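Local coordinates for protein beta-N-acetylhexosaminidase (Mycobacterium smegmatis, PDB 4YYF) that probably hydrolyses terminal non-reducing N-acetyl-D-hexosamine residues from N-acetyl-beta-D-hexosaminides, as a member of glycoside hydrolase family 3, at residues Q120-R128 with A164-F175; P179-G187 with D231-L239. The protein carries 1 engineered substitution. One frame throughout, in Å; residues are numbered along the deposited sequence. Where two conformers were deposited one is given.

Contact 1: Q120-R128 with A164-F175. With ACT (acetate ion), chain D.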
loop_
_atom_site.group_PDB
_atom_site.type_symbol
_atom_site.label_atom_id
_atom_site.label_comp_id
_atom_site.label_asym_id
_atom_site.label_seq_id
_atom_site.Cartn_x
_atom_site.Cartn_y
_atom_site.Cartn_z
ATOM N N GLN A 120 12.878 3.550 15.771
ATOM C CA GLN A 120 13.179 2.127 15.746
ATOM C C GLN A 120 14.341 1.968 14.781
ATOM O O GLN A 120 14.430 2.709 13.797
ATOM C CB GLN A 120 11.955 1.370 15.229
ATOM C CG GLN A 120 12.123 -0.134 15.030
ATOM C CD GLN A 120 11.200 -0.652 13.956
ATOM O OE1 GLN A 120 10.009 -0.882 14.198
ATOM N NE2 GLN A 120 11.734 -0.814 12.750
ATOM N N PRO A 121 15.252 1.016 15.056
ATOM C CA PRO A 121 16.295 0.719 14.063
ATOM C C PRO A 121 15.694 0.310 12.712
ATOM O O PRO A 121 14.544 -0.121 12.636
ATOM C CB PRO A 121 17.045 -0.464 14.690
ATOM C CG PRO A 121 16.852 -0.276 16.167
ATOM C CD PRO A 121 15.450 0.265 16.311
ATOM N N SER A 122 16.470 0.455 11.646
ATOM C CA SER A 122 16.034 0.028 10.323
ATOM C C SER A 122 15.757 -1.473 10.323
ATOM O O SER A 122 16.227 -2.198 11.206
ATOM C CB SER A 122 17.145 0.300 9.320
ATOM O OG SER A 122 18.252 -0.536 9.611
ATOM N N ALA A 123 15.018 -1.932 9.315
ATOM C CA ALA A 123 14.720 -3.356 9.138
ATOM C C ALA A 123 15.996 -4.182 9.130
ATOM O O ALA A 123 16.062 -5.266 9.710
ATOM C CB ALA A 123 13.964 -3.567 7.821
ATOM N N ARG A 124 17.009 -3.681 8.434
ATOM C CA ARG A 124 18.270 -4.402 8.327
ATOM C C ARG A 124 18.975 -4.531 9.680
ATOM O O ARG A 124 19.511 -5.592 10.022
ATOM C CB ARG A 124 19.187 -3.703 7.323
ATOM C CG ARG A 124 20.582 -4.295 7.265
ATOM C CD ARG A 124 21.406 -3.591 6.218
ATOM N NE ARG A 124 20.986 -3.962 4.867
ATOM C CZ ARG A 124 21.420 -3.360 3.764
ATOM N NH1 ARG A 124 22.256 -2.339 3.855
ATOM N NH2 ARG A 124 21.006 -3.772 2.574
ATOM N N GLU A 125 18.974 -3.449 10.450
ATOM C CA GLU A 125 19.594 -3.472 11.769
ATOM C C GLU A 125 18.821 -4.391 12.729
ATOM O O GLU A 125 19.410 -5.071 13.570
ATOM C CB GLU A 125 19.713 -2.048 12.327
ATOM C CG GLU A 125 20.549 -1.924 13.604
ATOM C CD GLU A 125 22.063 -2.079 13.382
ATOM O OE1 GLU A 125 22.491 -2.583 12.314
ATOM O OE2 GLU A 125 22.836 -1.694 14.294
ATOM N N LEU A 126 17.504 -4.425 12.597
ATOM C CA LEU A 126 16.707 -5.331 13.429
ATOM C C LEU A 126 17.106 -6.778 13.168
ATOM O O LEU A 126 17.288 -7.568 14.101
ATOM C CB LEU A 126 15.225 -5.149 13.144
ATOM C CG LEU A 126 14.575 -3.866 13.660
ATOM C CD1 LEU A 126 13.080 -3.890 13.339
ATOM C CD2 LEU A 126 14.800 -3.727 15.170
ATOM N N ALA A 127 17.270 -7.120 11.897
ATOM C CA ALA A 127 17.589 -8.498 11.546
ATOM C C ALA A 127 18.978 -8.870 12.059
ATOM O O ALA A 127 19.251 -10.037 12.337
ATOM C CB ALA A 127 17.476 -8.711 10.053
ATOM N N ARG A 128 19.846 -7.875 12.211
ATOM C CA ARG A 128 21.221 -8.132 12.629
ATOM C C ARG A 128 21.386 -8.218 14.135
ATOM O O ARG A 128 22.335 -8.819 14.620
ATOM C CB ARG A 128 22.155 -7.046 12.090
ATOM C CG ARG A 128 22.277 -7.059 10.590
ATOM C CD ARG A 128 23.174 -5.954 10.057
ATOM N NE ARG A 128 23.579 -6.265 8.688
ATOM C CZ ARG A 128 24.204 -5.424 7.872
ATOM N NH1 ARG A 128 24.530 -5.816 6.646
ATOM N NH2 ARG A 128 24.496 -4.196 8.278
ATOM N N ALA A 164 22.029 -4.000 -1.207
ATOM C CA ALA A 164 22.445 -2.629 -1.525
ATOM C C ALA A 164 22.893 -1.859 -0.283
ATOM O O ALA A 164 22.500 -2.184 0.839
ATOM C CB ALA A 164 21.323 -1.886 -2.226
ATOM N N ALA A 165 23.718 -0.839 -0.495
ATOM C CA ALA A 165 24.113 0.088 0.561
ATOM C C ALA A 165 22.906 0.607 1.334
ATOM O O ALA A 165 21.828 0.806 0.763
ATOM C CB ALA A 165 24.887 1.246 -0.032
ATOM N N ALA A 166 23.095 0.838 2.629
ATOM C CA ALA A 166 21.996 1.203 3.526
ATOM C C ALA A 166 21.107 2.353 3.034
ATOM O O ALA A 166 19.890 2.209 2.983
ATOM C CB ALA A 166 22.531 1.500 4.923
ATOM N N ASP A 167 21.700 3.491 2.681
ATOM C CA ASP A 167 20.893 4.664 2.302
ATOM C C ASP A 167 20.647 4.733 0.788
ATOM O O ASP A 167 20.946 5.730 0.137
ATOM C CB ASP A 167 21.537 5.958 2.826
ATOM C CG ASP A 167 20.627 7.182 2.707
ATOM O OD1 ASP A 167 19.394 7.035 2.596
ATOM O OD2 ASP A 167 21.164 8.310 2.732
ATOM N N THR A 168 20.122 3.650 0.231
ATOM C CA THR A 168 19.665 3.638 -1.161
ATOM C C THR A 168 18.150 3.454 -1.131
ATOM O O THR A 168 17.570 3.386 -0.047
ATOM C CB THR A 168 20.337 2.522 -1.966
ATOM O OG1 THR A 168 20.066 1.268 -1.336
ATOM C CG2 THR A 168 21.843 2.734 -2.010
ATOM N N VAL A 169 17.504 3.378 -2.293
ATOM C CA VAL A 169 16.036 3.382 -2.330
ATOM C C VAL A 169 15.404 2.319 -1.414
ATOM O O VAL A 169 14.513 2.623 -0.610
ATOM C CB VAL A 169 15.482 3.306 -3.785
ATOM C CG1 VAL A 169 16.035 2.095 -4.532
ATOM C CG2 VAL A 169 13.953 3.310 -3.787
ATOM N N ILE A 170 15.881 1.082 -1.510
ATOM C CA ILE A 170 15.466 0.051 -0.565
ATOM C C ILE A 170 16.525 -0.022 0.535
ATOM O O ILE A 170 16.290 0.440 1.652
ATOM C CB ILE A 170 15.255 -1.319 -1.250
ATOM C CG1 ILE A 170 14.219 -1.195 -2.369
ATOM C CG2 ILE A 170 14.779 -2.351 -0.239
ATOM C CD1 ILE A 170 12.897 -0.577 -1.905
ATOM N N GLY A 171 17.700 -0.567 0.214
ATOM C CA GLY A 171 18.814 -0.543 1.152
ATOM C C GLY A 171 18.446 -1.084 2.527
ATOM O O GLY A 171 17.864 -2.164 2.626
ATOM N N ASP A 172 18.748 -0.332 3.588
ATOM C CA ASP A 172 18.488 -0.827 4.949
ATOM C C ASP A 172 17.002 -0.975 5.313
ATOM O O ASP A 172 16.661 -1.402 6.432
ATOM C CB ASP A 172 19.259 -0.015 6.012
ATOM C CG ASP A 172 18.764 1.421 6.159
ATOM O OD1 ASP A 172 17.696 1.781 5.614
ATOM O OD2 ASP A 172 19.457 2.197 6.858
ATOM N N ARG A 173 16.115 -0.641 4.377
ATOM C CA ARG A 173 14.689 -0.887 4.577
ATOM C C ARG A 173 14.362 -2.366 4.390
ATOM O O ARG A 173 13.257 -2.812 4.700
ATOM C CB ARG A 173 13.852 -0.062 3.596
ATOM C CG ARG A 173 13.973 1.443 3.757
ATOM C CD ARG A 173 13.359 2.135 2.537
ATOM N NE ARG A 173 11.910 1.923 2.441
ATOM C CZ ARG A 173 11.192 2.141 1.344
ATOM N NH1 ARG A 173 11.794 2.545 0.234
ATOM N NH2 ARG A 173 9.876 1.959 1.356
ATOM N N SER A 174 15.317 -3.122 3.865
ATOM C CA SER A 174 15.133 -4.560 3.660
ATOM C C SER A 174 15.678 -5.363 4.829
ATOM O O SER A 174 16.740 -5.044 5.361
ATOM C CB SER A 174 15.842 -5.014 2.381
ATOM O OG SER A 174 16.069 -6.419 2.413
ATOM N N PHE A 175 14.965 -6.417 5.213
ATOM C CA PHE A 175 15.411 -7.272 6.313
ATOM C C PHE A 175 16.602 -8.158 5.949
ATOM O O PHE A 175 17.208 -8.755 6.827
ATOM C CB PHE A 175 14.258 -8.141 6.848
ATOM C CG PHE A 175 13.260 -7.380 7.678
ATOM C CD1 PHE A 175 13.527 -7.092 9.015
ATOM C CD2 PHE A 175 12.078 -6.930 7.121
ATOM C CE1 PHE A 175 12.612 -6.389 9.783
ATOM C CE2 PHE A 175 11.162 -6.223 7.877
ATOM C CZ PHE A 175 11.436 -5.942 9.218
HETATM C C ACT D . 9.219 2.881 -2.696
HETATM O O ACT D . 8.106 3.438 -2.852
HETATM O OXT ACT D . 9.864 3.227 -1.685
HETATM C CH3 ACT D . 9.763 1.875 -3.665
HETATM O O HOH W 1 20.834 1.018 8.745
HETATM O O HOH W 2 19.178 -5.945 3.887
#

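Contact 2: P179-G187 with D231-L239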
loop_
_atom_site.group_PDB
_atom_site.type_symbol
_atom_site.label_atom_id
_atom_site.label_comp_id
_atom_site.label_asym_id
_atom_site.label_seq_id
_atom_site.Cartn_x
_atom_site.Cartn_y
_atom_site.Cartn_z
ATOM N N PRO A 179 16.270 -14.544 1.132
ATOM C CA PRO A 179 14.799 -14.559 1.156
ATOM C C PRO A 179 14.250 -15.281 2.384
ATOM O O PRO A 179 13.163 -14.952 2.837
ATOM C CB PRO A 179 14.425 -15.357 -0.103
ATOM C CG PRO A 179 15.637 -15.351 -0.961
ATOM C CD PRO A 179 16.817 -15.255 -0.037
ATOM N N ALA A 180 14.982 -16.261 2.903
ATOM C CA ALA A 180 14.504 -17.014 4.066
ATOM C C ALA A 180 14.554 -16.131 5.310
ATOM O O ALA A 180 13.688 -16.219 6.187
ATOM C CB ALA A 180 15.324 -18.291 4.267
ATOM N N VAL A 181 15.572 -15.277 5.379
ATOM C CA VAL A 181 15.683 -14.304 6.464
ATOM C C VAL A 181 14.575 -13.265 6.362
ATOM O O VAL A 181 13.961 -12.905 7.374
ATOM C CB VAL A 181 17.066 -13.627 6.475
ATOM C CG1 VAL A 181 17.102 -12.490 7.492
ATOM C CG2 VAL A 181 18.136 -14.654 6.788
ATOM N N VAL A 182 14.301 -12.786 5.147
ATOM C CA VAL A 182 13.208 -11.840 4.963
ATOM C C VAL A 182 11.895 -12.455 5.425
ATOM O O VAL A 182 11.138 -11.831 6.167
ATOM C CB VAL A 182 13.090 -11.351 3.502
ATOM C CG1 VAL A 182 11.786 -10.572 3.299
ATOM C CG2 VAL A 182 14.294 -10.486 3.139
ATOM N N THR A 183 11.643 -13.692 5.013
ATOM C CA THR A 183 10.394 -14.358 5.386
ATOM C C THR A 183 10.228 -14.426 6.900
ATOM O O THR A 183 9.176 -14.088 7.436
ATOM C CB THR A 183 10.324 -15.762 4.796
ATOM O OG1 THR A 183 10.444 -15.670 3.368
ATOM C CG2 THR A 183 9.004 -16.436 5.168
ATOM N N GLU A 184 11.278 -14.851 7.595
ATOM C CA GLU A 184 11.221 -14.933 9.048
ATOM C C GLU A 184 10.988 -13.572 9.696
ATOM O O GLU A 184 10.074 -13.416 10.503
ATOM C CB GLU A 184 12.503 -15.557 9.603
ATOM C CG GLU A 184 12.389 -15.951 11.056
ATOM C CD GLU A 184 13.711 -16.394 11.646
ATOM O OE1 GLU A 184 14.744 -16.292 10.945
ATOM O OE2 GLU A 184 13.711 -16.838 12.814
ATOM N N TYR A 185 11.803 -12.583 9.338
ATOM C CA TYR A 185 11.752 -11.294 10.024
ATOM C C TYR A 185 10.590 -10.405 9.590
ATOM O O TYR A 185 9.872 -9.847 10.438
ATOM C CB TYR A 185 13.102 -10.567 9.923
ATOM C CG TYR A 185 14.110 -11.098 10.900
ATOM C CD1 TYR A 185 14.812 -12.271 10.640
ATOM C CD2 TYR A 185 14.350 -10.438 12.099
ATOM C CE1 TYR A 185 15.735 -12.773 11.552
ATOM C CE2 TYR A 185 15.265 -10.930 13.018
ATOM C CZ TYR A 185 15.952 -12.091 12.737
ATOM O OH TYR A 185 16.856 -12.561 13.652
ATOM N N ALA A 186 10.371 -10.270 8.285
ATOM C CA ALA A 186 9.203 -9.502 7.845
ATOM C C ALA A 186 7.916 -10.193 8.302
ATOM O O ALA A 186 6.922 -9.538 8.637
ATOM C CB ALA A 186 9.199 -9.321 6.334
ATOM N N GLY A 187 7.924 -11.520 8.289
ATOM C CA GLY A 187 6.768 -12.270 8.759
ATOM C C GLY A 187 6.443 -11.936 10.206
ATOM O O GLY A 187 5.274 -11.755 10.578
ATOM N N ASP A 231 13.842 -15.964 -5.833
ATOM C CA ASP A 231 14.497 -15.034 -4.915
ATOM C C ASP A 231 13.503 -14.022 -4.339
ATOM O O ASP A 231 12.931 -14.221 -3.252
ATOM C CB ASP A 231 15.637 -14.324 -5.670
ATOM C CG ASP A 231 16.598 -13.588 -4.757
ATOM O OD1 ASP A 231 16.411 -13.609 -3.527
ATOM O OD2 ASP A 231 17.567 -13.000 -5.281
ATOM N N ASP A 232 13.285 -12.945 -5.079
ATOM C CA ASP A 232 12.443 -11.848 -4.612
ATOM C C ASP A 232 11.009 -12.255 -4.257
ATOM O O ASP A 232 10.391 -11.662 -3.377
ATOM C CB ASP A 232 12.419 -10.716 -5.653
ATOM C CG ASP A 232 13.821 -10.304 -6.111
ATOM O OD1 ASP A 232 14.558 -11.177 -6.628
ATOM O OD2 ASP A 232 14.185 -9.112 -5.953
ATOM N N LEU A 233 10.473 -13.256 -4.944
ATOM C CA LEU A 233 9.071 -13.624 -4.749
ATOM C C LEU A 233 8.892 -14.624 -3.617
ATOM O O LEU A 233 7.770 -14.898 -3.200
ATOM C CB LEU A 233 8.471 -14.197 -6.047
ATOM C CG LEU A 233 8.108 -13.136 -7.084
ATOM C CD1 LEU A 233 7.803 -13.751 -8.443
ATOM C CD2 LEU A 233 6.925 -12.297 -6.601
ATOM N N VAL A 234 9.997 -15.182 -3.132
ATOM C CA VAL A 234 9.925 -16.224 -2.101
ATOM C C VAL A 234 9.132 -15.835 -0.830
ATOM O O VAL A 234 8.289 -16.616 -0.380
ATOM C CB VAL A 234 11.327 -16.812 -1.775
ATOM C CG1 VAL A 234 11.265 -17.745 -0.581
ATOM C CG2 VAL A 234 11.872 -17.550 -2.998
ATOM N N PRO A 235 9.378 -14.635 -0.259
ATOM C CA PRO A 235 8.634 -14.257 0.952
ATOM C C PRO A 235 7.106 -14.234 0.777
ATOM O O PRO A 235 6.383 -14.600 1.706
ATOM C CB PRO A 235 9.159 -12.842 1.254
ATOM C CG PRO A 235 10.551 -12.842 0.693
ATOM C CD PRO A 235 10.448 -13.659 -0.566
ATOM N N TYR A 236 6.622 -13.811 -0.387
ATOM C CA TYR A 236 5.179 -13.760 -0.627
ATOM C C TYR A 236 4.510 -15.132 -0.540
ATOM O O TYR A 236 3.338 -15.228 -0.188
ATOM C CB TYR A 236 4.870 -13.122 -1.988
ATOM C CG TYR A 236 5.277 -11.669 -2.090
ATOM C CD1 TYR A 236 4.428 -10.658 -1.661
ATOM C CD2 TYR A 236 6.514 -11.305 -2.617
ATOM C CE1 TYR A 236 4.797 -9.320 -1.752
ATOM C CE2 TYR A 236 6.894 -9.965 -2.705
ATOM C CZ TYR A 236 6.025 -8.985 -2.274
ATOM O OH TYR A 236 6.391 -7.653 -2.366
ATOM N N ARG A 237 5.257 -16.189 -0.856
ATOM C CA ARG A 237 4.689 -17.538 -0.878
ATOM C C ARG A 237 4.064 -17.940 0.445
ATOM O O ARG A 237 3.059 -18.633 0.464
ATOM C CB ARG A 237 5.738 -18.579 -1.244
ATOM C CG ARG A 237 6.356 -18.449 -2.618
ATOM C CD ARG A 237 7.472 -19.472 -2.711
ATOM N NE ARG A 237 8.265 -19.394 -3.934
ATOM C CZ ARG A 237 9.355 -20.129 -4.149
ATOM N NH1 ARG A 237 10.028 -20.017 -5.286
ATOM N NH2 ARG A 237 9.772 -20.977 -3.219
ATOM N N THR A 238 4.666 -17.525 1.555
ATOM C CA THR A 238 4.082 -17.832 2.858
ATOM C C THR A 238 3.357 -16.641 3.489
ATOM O O THR A 238 2.366 -16.823 4.183
ATOM C CB THR A 238 5.100 -18.420 3.852
ATOM O OG1 THR A 238 6.159 -17.492 4.047
ATOM C CG2 THR A 238 5.674 -19.724 3.323
ATOM N N LEU A 239 3.839 -15.429 3.244
ATOM C CA LEU A 239 3.338 -14.273 3.979
ATOM C C LEU A 239 1.973 -13.779 3.497
ATOM O O LEU A 239 1.223 -13.199 4.270
ATOM C CB LEU A 239 4.361 -13.131 3.970
ATOM C CG LEU A 239 5.685 -13.466 4.654
ATOM C CD1 LEU A 239 6.559 -12.234 4.803
ATOM C CD2 LEU A 239 5.413 -14.102 6.020
#

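Contact 1: Q120-R128 with A164-F175
Arg124 reaches over the loop 164-175 and grips the carbonyl oxygen of Ala164 end-on with both terminal nitrogens: NH2 lies 2.8 Å and NH1 3.0 Å from Ala164 O. The acceptor sits in the guanidinium plane, and the NH2 bond is the straighter, 152° at the hydrogen. The chain of Arg124 runs extended to CD, then bends (chi3 -73°), which lays one face of the guanidinium over the Gly171-Asp172 peptide. NE gives its hydrogen to a water that in turn donates to Ser174 O; the Arg124 side chain thus serves two loop carbonyls, one directly and one through water.

The backbone is tied too. Arg124 N, in the first turn of helix 123-129, donates to Asp172 O (3.1 Å). Ser122 caps that helix, its OG accepting from Glu125 N at 3.1 Å. A second water joins Ser122 OG to Asp172 OD2, donating to the carboxylate, whose other oxygen, OD1, forms a salt bridge with Arg109.

The apolar part centres on Phe175. Ala123 CB stands 3.5 Å from the centroid of its ring, only 5° off the normal, a CH-pi contact, while Ala127 CB and Leu126 CD1 lie at the ring edge. Two residues earlier in the loop, Arg173 NH1 donates to Val169 O and to an acetate, and NH2 pairs with Glu106.

The contact thus fastens the loop between strand 153-154 and helix 179-196 to helix 123-129; Leu126 continues onto helix 132-148, and Phe175 packs on helix 179-196, where it meets Tyr189.

Contact 2: P179-G187 with D231-L239
Pro179 O is gripped by two donors of Thr183, the backbone N and the hydroxyl OG1, each at 2.9 Å and reaching it from opposite faces of the carbonyl plane. The side-chain bond is possible because OG1 lies anti to the carbonyl carbon of Thr183 (chi1 -58°), pointing back along the helix. That same torsion sends CG2 across to Thr238, whose OG1 it approaches to 3.2 Å, and leaves OG1 resting 3.3 Å from Pro235 CA.

No hydrogen bond links the two segments; the rest is mostly van der Waals contact. At the start of the helix, the Pro179 ring meets Asp231, whose OD1 lies beside Pro179 CG at 3.2 Å, and Val234, with Pro179 CB 3.8 Å from Val234 CB. Val182 then lays CG1 against the Pro235 ring, 3.7 Å from its CG. At the far end Leu239 turns both methyls to the opposing helix: CD2 lies 3.6 Å from Gly187 CA, and CD1 faces Ala186 CB.

The axes of segments 179-187 and 234-239 approach to 8.8 Å and cross at -39°, running in broadly the same direction. Helix 179-196 and helix 234-239 are thereby neighbours on the outside of the barrel of this TIM-barrel family, with Leu239 and Tyr236 reaching inward to Leu202 of strand 199-205.

How the contacts relate
Contact 1 closes before contact 2 opens: segment 164-175 is followed within a few residues by helix 179-196, which supplies one side of contact 2. Their centres lie about 15 Å apart, on the same side of the chain's centre, and both fall within the family 3 N-terminal, TIM-barrel range. They meet at Tyr185, whose CB is 3.6 Å from Phe175 CD1 and whose ring reaches Ala127; Val181 and Ala186 also touch Phe175. Helix 179-196 is shared by both contacts, with helix 123-129 and the loop on one flank and helix 234-239 on another. In the chain it runs between strands 153-154 and 199-205, and helix 234-239 follows the latter strand and packs on it.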